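PDB 3I0O: spectinomycin phosphotransferase from Legionella pneumophila serogroup 1, which probably transfers a phosphate group from a magnesium-bound nucleotide to a hydroxyl of the antibiotic spectinomycin. Local coordinates for residues A[211-216]-A[240-245]; A[119-124]-A[226-231]. All coordinates share one frame; numbering follows the deposited sequence.

Contact 1. Residues A[211-216]-A[240-245]; sequences SDIHAG and ERDLMF. With SMI (spectinomycin), chain C.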
loop_
_atom_site.group_PDB
_atom_site.type_symbol
_atom_site.label_atom_id
_atom_site.label_comp_id
_atom_site.label_asym_id
_atom_site.label_seq_id
_atom_site.Cartn_x
_atom_site.Cartn_y
_atom_site.Cartn_z
ATOM N N SER A 211 0.851 6.258 -3.646
ATOM C CA SER A 211 -0.046 5.364 -4.382
ATOM C C SER A 211 -0.838 4.384 -3.515
ATOM O O SER A 211 -1.848 3.827 -3.954
ATOM C CB SER A 211 0.725 4.569 -5.443
ATOM O OG SER A 211 1.190 3.344 -4.908
ATOM N N ASP A 212 -0.399 4.181 -2.284
ATOM C CA ASP A 212 -1.081 3.229 -1.433
ATOM C C ASP A 212 -1.082 3.697 0.024
ATOM O O ASP A 212 -0.882 2.906 0.941
ATOM C CB ASP A 212 -0.378 1.879 -1.593
ATOM C CG ASP A 212 -1.122 0.734 -0.926
ATOM O OD1 ASP A 212 -2.358 0.617 -1.118
ATOM O OD2 ASP A 212 -0.454 -0.059 -0.223
ATOM N N ILE A 213 -1.330 4.991 0.230
ATOM C CA ILE A 213 -1.326 5.533 1.574
ATOM C C ILE A 213 -2.664 5.535 2.318
ATOM O O ILE A 213 -3.310 6.568 2.478
ATOM C CB ILE A 213 -0.721 6.966 1.608
ATOM C CG1 ILE A 213 -0.644 7.439 3.057
ATOM C CG2 ILE A 213 -1.546 7.928 0.754
ATOM C CD1 ILE A 213 0.040 8.753 3.225
ATOM N N HIS A 214 -3.070 4.352 2.766
ATOM C CA HIS A 214 -4.284 4.202 3.548
ATOM C C HIS A 214 -3.805 4.059 4.992
ATOM O O HIS A 214 -2.601 4.121 5.253
ATOM C CB HIS A 214 -5.061 2.967 3.094
ATOM C CG HIS A 214 -4.233 1.721 3.004
ATOM N ND1 HIS A 214 -3.871 0.980 4.110
ATOM C CD2 HIS A 214 -3.715 1.074 1.933
ATOM C CE1 HIS A 214 -3.168 -0.069 3.724
ATOM N NE2 HIS A 214 -3.058 -0.038 2.407
ATOM N N ALA A 215 -4.727 3.854 5.921
ATOM C CA ALA A 215 -4.377 3.734 7.335
ATOM C C ALA A 215 -3.400 2.602 7.688
ATOM O O ALA A 215 -2.654 2.706 8.662
ATOM C CB ALA A 215 -5.655 3.605 8.170
ATOM N N GLY A 216 -3.406 1.522 6.919
ATOM C CA GLY A 216 -2.505 0.430 7.218
ATOM C C GLY A 216 -1.062 0.803 6.947
ATOM O O GLY A 216 -0.136 0.166 7.455
ATOM N N GLU A 240 -4.554 13.097 -6.919
ATOM C CA GLU A 240 -5.764 12.365 -6.539
ATOM C C GLU A 240 -5.433 10.891 -6.240
ATOM O O GLU A 240 -6.149 10.220 -5.496
ATOM C CB GLU A 240 -6.813 12.456 -7.658
ATOM C CG GLU A 240 -7.519 13.816 -7.798
ATOM C CD GLU A 240 -6.587 14.982 -8.142
ATOM O OE1 GLU A 240 -5.680 14.819 -8.987
ATOM O OE2 GLU A 240 -6.779 16.081 -7.580
ATOM N N ARG A 241 -4.344 10.405 -6.829
ATOM C CA ARG A 241 -3.873 9.039 -6.619
ATOM C C ARG A 241 -3.776 8.786 -5.116
ATOM O O ARG A 241 -4.101 7.693 -4.645
ATOM C CB ARG A 241 -2.497 8.871 -7.278
ATOM C CG ARG A 241 -1.721 7.603 -6.944
ATOM C CD ARG A 241 -2.391 6.337 -7.468
ATOM N NE ARG A 241 -3.417 5.825 -6.553
ATOM C CZ ARG A 241 -4.010 4.645 -6.688
ATOM N NH1 ARG A 241 -3.683 3.851 -7.700
ATOM N NH2 ARG A 241 -4.927 4.255 -5.816
ATOM N N ASP A 242 -3.346 9.806 -4.369
ATOM C CA ASP A 242 -3.218 9.704 -2.908
ATOM C C ASP A 242 -4.377 10.334 -2.129
ATOM O O ASP A 242 -4.735 9.858 -1.048
ATOM C CB ASP A 242 -1.911 10.345 -2.413
ATOM C CG ASP A 242 -0.671 9.548 -2.800
ATOM O OD1 ASP A 242 -0.769 8.320 -2.988
ATOM O OD2 ASP A 242 0.412 10.150 -2.899
ATOM N N LEU A 243 -4.969 11.399 -2.661
ATOM C CA LEU A 243 -6.063 12.051 -1.944
ATOM C C LEU A 243 -7.295 11.171 -1.871
ATOM O O LEU A 243 -8.115 11.320 -0.961
ATOM C CB LEU A 243 -6.418 13.402 -2.583
ATOM C CG LEU A 243 -5.329 14.483 -2.589
ATOM C CD1 LEU A 243 -5.916 15.802 -3.080
ATOM C CD2 LEU A 243 -4.764 14.651 -1.188
ATOM N N MET A 244 -7.422 10.236 -2.810
ATOM C CA MET A 244 -8.576 9.342 -2.805
ATOM C C MET A 244 -8.699 8.577 -1.480
ATOM O O MET A 244 -9.771 8.110 -1.138
ATOM C CB MET A 244 -8.492 8.342 -3.966
ATOM C CG MET A 244 -7.308 7.375 -3.855
ATOM S SD MET A 244 -7.754 5.656 -4.224
ATOM C CE MET A 244 -8.361 5.107 -2.615
ATOM N N PHE A 245 -7.600 8.461 -0.733
ATOM C CA PHE A 245 -7.611 7.744 0.540
ATOM C C PHE A 245 -8.229 8.541 1.674
ATOM O O PHE A 245 -8.777 7.950 2.611
ATOM C CB PHE A 245 -6.197 7.308 0.959
ATOM C CG PHE A 245 -5.599 6.267 0.071
ATOM C CD1 PHE A 245 -4.754 6.626 -0.976
ATOM C CD2 PHE A 245 -5.915 4.927 0.247
ATOM C CE1 PHE A 245 -4.238 5.657 -1.845
ATOM C CE2 PHE A 245 -5.405 3.953 -0.610
ATOM C CZ PHE A 245 -4.565 4.318 -1.660
HETATM O O1 SMI C . -4.823 -3.681 2.803
HETATM C C2 SMI C . -5.849 -4.308 3.616
HETATM C C2M SMI C . -5.174 -5.170 4.675
HETATM C C3 SMI C . -6.801 -5.178 2.714
HETATM C C4 SMI C . -7.388 -4.228 1.700
HETATM C C5 SMI C . -6.190 -3.761 0.899
HETATM O O5 SMI C . -6.714 -2.886 -0.105
HETATM C C6 SMI C . -5.373 -2.831 1.756
HETATM O O1B SMI C . -5.465 -4.804 0.261
HETATM O O2B SMI C . -4.148 -2.402 1.131
HETATM C C7 SMI C . -4.412 -4.245 -0.486
HETATM C C8 SMI C . -3.669 -5.378 -1.216
HETATM N N8 SMI C . -4.670 -6.051 -2.073
HETATM C C8M SMI C . -4.069 -7.168 -2.809
HETATM C C9 SMI C . -2.529 -4.735 -2.072
HETATM O O9 SMI C . -3.106 -3.819 -3.019
HETATM C C10 SMI C . -1.544 -3.956 -1.144
HETATM N N10 SMI C . -0.546 -3.337 -1.855
HETATM C C1M SMI C . 0.293 -4.273 -2.616
HETATM C C11 SMI C . -2.323 -2.885 -0.382
HETATM O O11 SMI C . -1.428 -2.210 0.471
HETATM C C12 SMI C . -3.448 -3.483 0.444
HETATM O O4A SMI C . -8.332 -4.818 0.799
HETATM O O4B SMI C . -8.064 -3.407 2.568
#

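Contact 2. Residues A[119-124]-A[226-231]; sequences KQLGKV and IYIIDW. With MG (magnesium ion), chain E; ADP (adenosine-5'-diphosphate), chain B.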
loop_
_atom_site.group_PDB
_atom_site.type_symbol
_atom_site.label_atom_id
_atom_site.label_comp_id
_atom_site.label_asym_id
_atom_site.label_seq_id
_atom_site.Cartn_x
_atom_site.Cartn_y
_atom_site.Cartn_z
ATOM N N LYS A 119 -3.803 16.808 10.710
ATOM C CA LYS A 119 -3.283 18.026 10.102
ATOM C C LYS A 119 -1.848 17.780 9.666
ATOM O O LYS A 119 -1.415 18.229 8.605
ATOM C CB LYS A 119 -3.326 19.176 11.111
ATOM C CG LYS A 119 -2.970 20.545 10.535
ATOM C CD LYS A 119 -3.192 21.640 11.585
ATOM C CE LYS A 119 -3.168 23.050 10.991
ATOM N NZ LYS A 119 -1.866 23.396 10.367
ATOM N N GLN A 120 -1.116 17.051 10.496
ATOM C CA GLN A 120 0.276 16.741 10.220
ATOM C C GLN A 120 0.402 15.829 8.997
ATOM O O GLN A 120 1.346 15.956 8.221
ATOM C CB GLN A 120 0.901 16.068 11.437
ATOM C CG GLN A 120 2.400 16.000 11.399
ATOM C CD GLN A 120 2.940 14.971 12.362
ATOM O OE1 GLN A 120 2.319 14.679 13.387
ATOM N NE2 GLN A 120 4.107 14.421 12.047
ATOM N N LEU A 121 -0.541 14.906 8.829
ATOM C CA LEU A 121 -0.497 14.003 7.684
ATOM C C LEU A 121 -0.771 14.782 6.400
ATOM O O LEU A 121 -0.156 14.535 5.368
ATOM C CB LEU A 121 -1.516 12.869 7.833
ATOM C CG LEU A 121 -1.480 11.852 6.685
ATOM C CD1 LEU A 121 -0.129 11.182 6.661
ATOM C CD2 LEU A 121 -2.572 10.811 6.854
ATOM N N GLY A 122 -1.697 15.728 6.467
ATOM C CA GLY A 122 -1.998 16.523 5.289
ATOM C C GLY A 122 -0.802 17.383 4.924
ATOM O O GLY A 122 -0.478 17.569 3.748
ATOM N N LYS A 123 -0.143 17.914 5.945
ATOM C CA LYS A 123 1.016 18.748 5.726
ATOM C C LYS A 123 2.142 17.945 5.080
ATOM O O LYS A 123 2.800 18.426 4.161
ATOM C CB LYS A 123 1.493 19.358 7.051
ATOM C CG LYS A 123 2.698 20.273 6.885
ATOM C CD LYS A 123 2.932 21.168 8.087
ATOM C CE LYS A 123 4.018 22.198 7.773
ATOM N NZ LYS A 123 4.231 23.174 8.878
ATOM N N VAL A 124 2.350 16.720 5.556
ATOM C CA VAL A 124 3.401 15.857 5.025
ATOM C C VAL A 124 3.101 15.324 3.628
ATOM O O VAL A 124 4.016 15.172 2.827
ATOM C CB VAL A 124 3.672 14.657 5.960
ATOM C CG1 VAL A 124 4.673 13.707 5.318
ATOM C CG2 VAL A 124 4.203 15.151 7.286
ATOM N N ILE A 226 4.272 10.202 13.763
ATOM C CA ILE A 226 3.541 9.295 12.877
ATOM C C ILE A 226 4.511 9.008 11.736
ATOM O O ILE A 226 5.440 9.783 11.510
ATOM C CB ILE A 226 2.248 9.934 12.319
ATOM C CG1 ILE A 226 2.584 11.062 11.347
ATOM C CG2 ILE A 226 1.405 10.467 13.467
ATOM C CD1 ILE A 226 1.368 11.775 10.801
ATOM N N TYR A 227 4.303 7.903 11.025
ATOM C CA TYR A 227 5.201 7.509 9.945
ATOM C C TYR A 227 4.505 6.913 8.736
ATOM O O TYR A 227 3.636 6.055 8.875
ATOM C CB TYR A 227 6.189 6.465 10.455
ATOM C CG TYR A 227 6.923 6.837 11.718
ATOM C CD1 TYR A 227 8.145 7.513 11.665
ATOM C CD2 TYR A 227 6.410 6.494 12.966
ATOM C CE1 TYR A 227 8.840 7.834 12.832
ATOM C CE2 TYR A 227 7.092 6.808 14.133
ATOM C CZ TYR A 227 8.305 7.476 14.062
ATOM O OH TYR A 227 8.981 7.790 15.225
ATOM N N ILE A 228 4.888 7.355 7.543
ATOM C CA ILE A 228 4.307 6.785 6.340
ATOM C C ILE A 228 5.256 5.687 5.887
ATOM O O ILE A 228 6.411 5.951 5.581
ATOM C CB ILE A 228 4.177 7.801 5.217
ATOM C CG1 ILE A 228 3.336 8.988 5.689
ATOM C CG2 ILE A 228 3.552 7.132 4.007
ATOM C CD1 ILE A 228 3.079 10.030 4.617
ATOM N N ILE A 229 4.766 4.454 5.857
ATOM C CA ILE A 229 5.577 3.311 5.463
ATOM C C ILE A 229 5.131 2.728 4.140
ATOM O O ILE A 229 4.284 3.303 3.447
ATOM C CB ILE A 229 5.497 2.203 6.519
ATOM C CG1 ILE A 229 4.028 1.815 6.743
ATOM C CG2 ILE A 229 6.128 2.686 7.818
ATOM C CD1 ILE A 229 3.838 0.630 7.677
ATOM N N ASP A 230 5.707 1.579 3.796
ATOM C CA ASP A 230 5.367 0.875 2.568
ATOM C C ASP A 230 5.670 1.728 1.337
ATOM O O ASP A 230 4.763 2.117 0.599
ATOM C CB ASP A 230 3.875 0.505 2.580
ATOM C CG ASP A 230 3.591 -0.854 1.952
ATOM O OD1 ASP A 230 4.465 -1.390 1.234
ATOM O OD2 ASP A 230 2.482 -1.386 2.175
ATOM N N TRP A 231 6.945 2.028 1.114
ATOM C CA TRP A 231 7.326 2.811 -0.056
ATOM C C TRP A 231 7.811 1.870 -1.158
ATOM O O TRP A 231 8.962 1.928 -1.604
ATOM C CB TRP A 231 8.403 3.846 0.304
ATOM C CG TRP A 231 7.856 4.952 1.131
ATOM C CD1 TRP A 231 7.763 5.001 2.497
ATOM C CD2 TRP A 231 7.226 6.141 0.645
ATOM N NE1 TRP A 231 7.107 6.152 2.887
ATOM C CE2 TRP A 231 6.768 6.865 1.769
ATOM C CE3 TRP A 231 7.000 6.665 -0.633
ATOM C CZ2 TRP A 231 6.098 8.079 1.651
ATOM C CZ3 TRP A 231 6.332 7.878 -0.746
ATOM C CH2 TRP A 231 5.888 8.569 0.393
HETATM MG MG MG E . 1.479 -2.118 3.954
HETATM P PB ADP B . 3.950 -4.720 3.277
HETATM O O1B ADP B . 4.091 -4.000 1.991
HETATM O O2B ADP B . 4.236 -6.172 3.336
HETATM O O3B ADP B . 2.450 -4.476 3.835
HETATM P PA ADP B . 4.618 -2.548 5.058
HETATM O O1A ADP B . 5.797 -1.698 4.789
HETATM O O2A ADP B . 3.274 -2.051 4.691
HETATM O O3A ADP B . 4.889 -3.996 4.375
HETATM O "O5'" ADP B . 4.605 -2.923 6.630
HETATM C "C5'" ADP B . 3.623 -3.838 7.163
HETATM C "C4'" ADP B . 3.621 -3.829 8.698
HETATM O "O4'" ADP B . 4.936 -4.081 9.222
HETATM C "C3'" ADP B . 3.220 -2.488 9.337
HETATM O "O3'" ADP B . 1.811 -2.495 9.622
HETATM C "C2'" ADP B . 3.999 -2.531 10.660
HETATM O "O2'" ADP B . 3.243 -3.278 11.635
HETATM C "C1'" ADP B . 5.309 -3.289 10.364
HETATM N N9 ADP B . 6.506 -2.403 10.188
HETATM C C8 ADP B . 6.973 -1.799 9.040
HETATM N N7 ADP B . 8.044 -1.080 9.211
HETATM C C5 ADP B . 8.321 -1.206 10.566
HETATM C C6 ADP B . 9.359 -0.672 11.419
HETATM N N6 ADP B . 10.325 0.122 10.969
HETATM N N1 ADP B . 9.334 -1.005 12.746
HETATM C C2 ADP B . 8.355 -1.811 13.206
HETATM N N3 ADP B . 7.345 -2.364 12.513
HETATM C C4 ADP B . 7.390 -2.014 11.180
HETATM O O HOH W 1 0.678 -2.047 5.579
#

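Contact 1. Residues A[211-216]-A[240-245]
Ser211 donates its backbone N-H to Asp242, with N 2.7 Å from OD1 and an N-H...O angle of 154°, and the carboxylate accepts on its syn lone pair. Its second oxygen, OD2, takes the N-H of His210 and NE2 of His129, so one buried acid holds two successive amides of the loop. The carbonyl O of Ser211 sits over one face of the Arg241 guanidinium, 3.6 Å from CZ. Asp212 turns from the helix to the ligand: CG lies anti to the backbone N (chi1 -171°), and OD2 accepts from O11 of spectinomycin at a very short 2.5 Å, while OD1 pairs with Arg284. Ile213, at the centre of an inverse gamma turn, packs CG2 3.9 Å from CD1 of Phe245. That phenyl ring is sandwiched: backbone N atoms of Ile213 and His214 lie over one face near the rim, and Met244 CE is centred over the opposite face. His214 rests CB 3.6 Å from Phe245 CD2. Its imidazole has a partner at each nitrogen: ND1 accepts from Gly216 N at 2.9 Å, and NE2 makes a weak but nearly straight bond (177°) to spectinomycin O11 at 3.3 Å. With Asn217 following, this is the HxDxxxxN loop of aminoglycoside phosphotransferases, the counterpart of the protein-kinase catalytic loop, with Asp242 and Phe245 packed against it.

Contact 2. Residues A[119-124]-A[226-231]
The strand leading to the magnesium site packs on helix 115-130 through Ile226 and Ile228, whose CB atoms both point to the helix while that of the intervening Tyr227 points away. The axes of helix 119-124 and strand 226-228 approach to 10.0 Å at 36°, a spacing bridged mainly by side chains, with no hydrogen bond between the segments. Gln120 reaches out with an extended chain from the opposite direction to Ile226, its NE2 3.8 Å from CG1; that amide nitrogen is held by Glu76 and the carbonyl of Glu224. Two residues along the strand, Ile228 CD1 meets Leu121 CD1 obliquely at 4.0 Å and, a helical turn beyond Gln120, Val124 CG1 tip to tip at 4.1 Å. Trp231 folds back on the same strand: NE1 donates to Ile228 O at 2.8 Å (150°), approaching from above the carbonyl plane. Asp230 takes no part in the helix packing, and its OD2 binds magnesium at 2.2 Å. The ion also takes ADP O2A at 1.9 Å, ADP O3B, a water and Asn217. A short strand followed two residues later by a metal-binding aspartate beside the nucleotide phosphates matches the position of the DFG aspartate in the protein-kinase fold.

In the fold
Both contacts are buried, and their centres lie 11 Å apart. Contact 1 is largely polar and aromatic, with a carboxylate gripping amides at the start of the loop, away from the antibiotic; the helix-strand interface of contact 2 is aliphatic, apart from the Gln120 amide at its margin, and the metal chemistry lies beyond the interface, at Asp230. Their segments alternate along the chain and touch directly. CD1 of Ile213 lies 3.6 Å from CD1 of Ile228 and also meets Leu121, so the loop and the strand share one apolar core. On the ligand side, Asp212 OD2 and Asp230 OD2 stand 4.0 Å apart, placing the spectinomycin-binding acid beside the magnesium-binding one.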